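Local structure of Exo-arabinanase (Penicillium chrysogenum, 3A72) at residues 273-283 / 347-355. The protein hydrolyses alpha-1,5-linked arabinan as an exo-acting arabinanase, probably releasing arabinobiose from chain ends, with arabinose units held in the pocket of its beta-propeller. Numbering follows the deposited sequence.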
# COMPACT_ATOMS: atom_id res chain seq x y z
N THR A 273 -8.39 0.65 14.04
CA THR A 273 -7.98 0.40 15.43
C THR A 273 -9.21 0.11 16.27
O THR A 273 -10.25 0.72 16.06
CB THR A 273 -7.26 1.63 16.01
OG1 THR A 273 -6.99 1.36 17.40
CG2 THR A 273 -8.05 2.90 15.90
N PRO A 274 -9.07 -0.72 17.32
CA PRO A 274 -10.14 -0.78 18.31
C PRO A 274 -10.39 0.49 19.08
O PRO A 274 -11.45 0.62 19.70
CB PRO A 274 -9.61 -1.89 19.30
CG PRO A 274 -8.56 -2.63 18.53
CD PRO A 274 -7.96 -1.67 17.60
N TYR A 275 -9.40 1.38 19.14
CA TYR A 275 -9.56 2.62 19.91
C TYR A 275 -10.61 3.52 19.27
O TYR A 275 -10.84 3.50 18.06
CB TYR A 275 -8.20 3.36 20.01
CG TYR A 275 -7.38 2.88 21.18
CD1 TYR A 275 -6.85 1.59 21.17
CD2 TYR A 275 -7.18 3.62 22.29
CE1 TYR A 275 -6.15 1.08 22.20
CE2 TYR A 275 -6.44 3.14 23.41
CZ TYR A 275 -5.92 1.84 23.30
OH TYR A 275 -5.19 1.41 24.43
N GLY A 276 -11.18 4.35 20.15
CA GLY A 276 -12.04 5.43 19.76
C GLY A 276 -13.50 5.29 19.93
O GLY A 276 -14.24 6.28 19.79
N GLY A 277 -13.99 4.08 20.20
CA GLY A 277 -15.39 3.82 20.40
C GLY A 277 -15.70 2.34 20.22
O GLY A 277 -14.80 1.52 19.94
N GLU A 278 -16.99 2.00 20.33
CA GLU A 278 -17.42 0.62 20.32
C GLU A 278 -17.14 -0.09 19.00
O GLU A 278 -16.99 -1.29 18.96
CB GLU A 278 -18.91 0.59 20.62
CG GLU A 278 -19.51 -0.75 20.24
CD GLU A 278 -20.91 -0.69 19.69
OE1 GLU A 278 -21.49 0.30 19.19
OE2 GLU A 278 -21.50 -1.79 19.76
N ASN A 279 -17.10 0.65 17.88
CA ASN A 279 -16.77 0.10 16.57
C ASN A 279 -15.33 0.36 16.17
O ASN A 279 -14.98 0.18 14.99
CB ASN A 279 -17.74 0.72 15.54
CG ASN A 279 -19.12 0.09 15.60
OD1 ASN A 279 -19.26 -1.07 15.85
ND2 ASN A 279 -20.17 0.72 15.20
N GLY A 280 -14.50 0.85 17.09
CA GLY A 280 -13.18 1.32 16.75
C GLY A 280 -13.27 2.47 15.77
O GLY A 280 -14.26 3.11 15.60
N THR A 281 -12.13 2.69 15.10
CA THR A 281 -11.95 3.81 14.20
C THR A 281 -11.22 3.34 12.94
O THR A 281 -10.14 2.79 13.04
CB THR A 281 -11.16 4.94 14.88
OG1 THR A 281 -11.79 5.28 16.14
CG2 THR A 281 -11.16 6.20 14.06
N ILE A 282 -11.80 3.66 11.79
CA ILE A 282 -11.09 3.55 10.51
C ILE A 282 -10.32 4.85 10.33
O ILE A 282 -10.88 5.94 10.55
CB ILE A 282 -12.04 3.31 9.32
CG1 ILE A 282 -13.01 2.17 9.56
CG2 ILE A 282 -11.22 3.09 8.04
CD1 ILE A 282 -14.11 2.08 8.51
N ILE A 283 -9.07 4.75 9.92
CA ILE A 283 -8.19 5.92 9.71
C ILE A 283 -7.69 5.85 8.29
O ILE A 283 -7.16 4.80 7.86
CB ILE A 283 -7.07 5.94 10.73
CG1 ILE A 283 -7.60 5.81 12.15
CG2 ILE A 283 -6.23 7.23 10.55
CD1 ILE A 283 -6.49 5.70 13.19
N SER A 347 6.12 9.19 11.83
CA SER A 347 5.59 9.70 13.09
C SER A 347 4.74 8.61 13.74
O SER A 347 4.22 7.74 13.05
CB SER A 347 4.77 10.95 12.87
OG SER A 347 5.53 12.00 12.27
N VAL A 348 4.60 8.70 15.07
CA VAL A 348 3.73 7.81 15.82
C VAL A 348 2.80 8.69 16.62
O VAL A 348 3.25 9.60 17.33
CB VAL A 348 4.54 6.87 16.74
CG1 VAL A 348 3.60 5.98 17.55
CG2 VAL A 348 5.47 5.99 15.91
N MET A 349 1.51 8.44 16.51
CA MET A 349 0.48 9.15 17.21
C MET A 349 -0.17 8.29 18.24
O MET A 349 -0.40 7.10 18.05
CB MET A 349 -0.61 9.64 16.18
CG MET A 349 -0.03 10.47 15.04
SD MET A 349 -1.25 10.90 13.81
CE MET A 349 -2.22 12.13 14.67
N ASP A 350 -0.53 8.92 19.39
CA ASP A 350 -1.20 8.24 20.51
C ASP A 350 -2.69 8.35 20.31
O ASP A 350 -3.27 9.42 20.56
CB ASP A 350 -0.75 8.84 21.83
CG ASP A 350 -1.36 8.13 23.02
OD1 ASP A 350 -2.18 7.22 22.85
OD2 ASP A 350 -0.92 8.46 24.19
N LEU A 351 -3.32 7.28 19.84
CA LEU A 351 -4.75 7.27 19.53
C LEU A 351 -5.61 7.41 20.78
O LEU A 351 -6.79 7.82 20.66
CB LEU A 351 -5.13 6.03 18.74
CG LEU A 351 -4.37 5.90 17.39
CD1 LEU A 351 -4.70 4.53 16.75
CD2 LEU A 351 -4.65 7.06 16.48
N LYS A 352 -5.06 7.12 21.96
CA LYS A 352 -5.79 7.39 23.21
C LYS A 352 -6.09 8.88 23.31
O LYS A 352 -7.16 9.26 23.86
CB LYS A 352 -5.02 6.87 24.42
CG LYS A 352 -5.82 6.93 25.73
CD LYS A 352 -5.02 6.25 26.86
CE LYS A 352 -5.63 6.37 28.26
NZ LYS A 352 -5.17 5.24 29.15
N GLU A 353 -5.20 9.73 22.83
CA GLU A 353 -5.37 11.17 22.90
C GLU A 353 -5.97 11.76 21.65
O GLU A 353 -6.82 12.66 21.77
CB GLU A 353 -4.03 11.86 23.21
CG GLU A 353 -4.14 13.36 23.29
CD GLU A 353 -5.01 13.91 24.39
OE1 GLU A 353 -5.46 13.14 25.26
OE2 GLU A 353 -5.27 15.13 24.37
N VAL A 354 -5.57 11.31 20.45
CA VAL A 354 -5.91 12.08 19.23
C VAL A 354 -7.26 11.69 18.64
O VAL A 354 -7.79 12.45 17.80
CB VAL A 354 -4.80 11.99 18.15
CG1 VAL A 354 -3.49 12.49 18.71
CG2 VAL A 354 -4.63 10.64 17.60
N LEU A 355 -7.82 10.57 19.05
CA LEU A 355 -9.18 10.23 18.52
C LEU A 355 -10.29 10.79 19.36
O LEU A 355 -11.43 10.80 18.82
CB LEU A 355 -9.31 8.71 18.40
CG LEU A 355 -8.35 8.06 17.43
CD1 LEU A 355 -8.60 6.56 17.28
CD2 LEU A 355 -8.38 8.70 16.06
OXT LEU A 355 -9.98 11.17 20.52
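The Tyr275 ring meets the start of helix 351-354 obliquely: CD2 is 4.1 Å from Lys352 N, and CE2 lies the same distance from Lys352 CB. With CG anti to the carbonyl carbon (chi1 -87°), the ring is laid across the backbone and CB of Lys352, and Tyr275 OH is hydrogen-bonded to Asp324 O, which fixes the far end. The Asp350 carboxylate, which does not itself touch 273-283, caps the helix; Lys352 N reaches OD1 at 3.0 Å from 42° above the carboxylate plane, while the same oxygen forms a salt bridge with Arg327.

Away from the ring the contact is carried by aliphatic groups. Leu351 meets its two partners by methyl tips end on: CD1 comes to 3.8 Å from Thr273 CG2, and Leu351 CD2 to 4.0 Å from Ile283 CD1. Leu355 CD1 also rests on a polar atom, 3.6 Å from Thr281 OG1. That hydroxyl donates to Tyr275 O at 2.8 Å and thereby ties the loop to the strand. Thr273 OG1, in an ST turn, accepts from Tyr275 N and is also hydrogen-bonded to Gly326 O.

The arrangement joins two adjacent four-stranded blades of the propeller: the hairpin of strands 269-273 and 281-285 faces the C-terminal helical turn that follows strand 344-350, with Ile294 of strand 292-295 touching Leu355 and Leu329 of strand 328-333 touching Leu351.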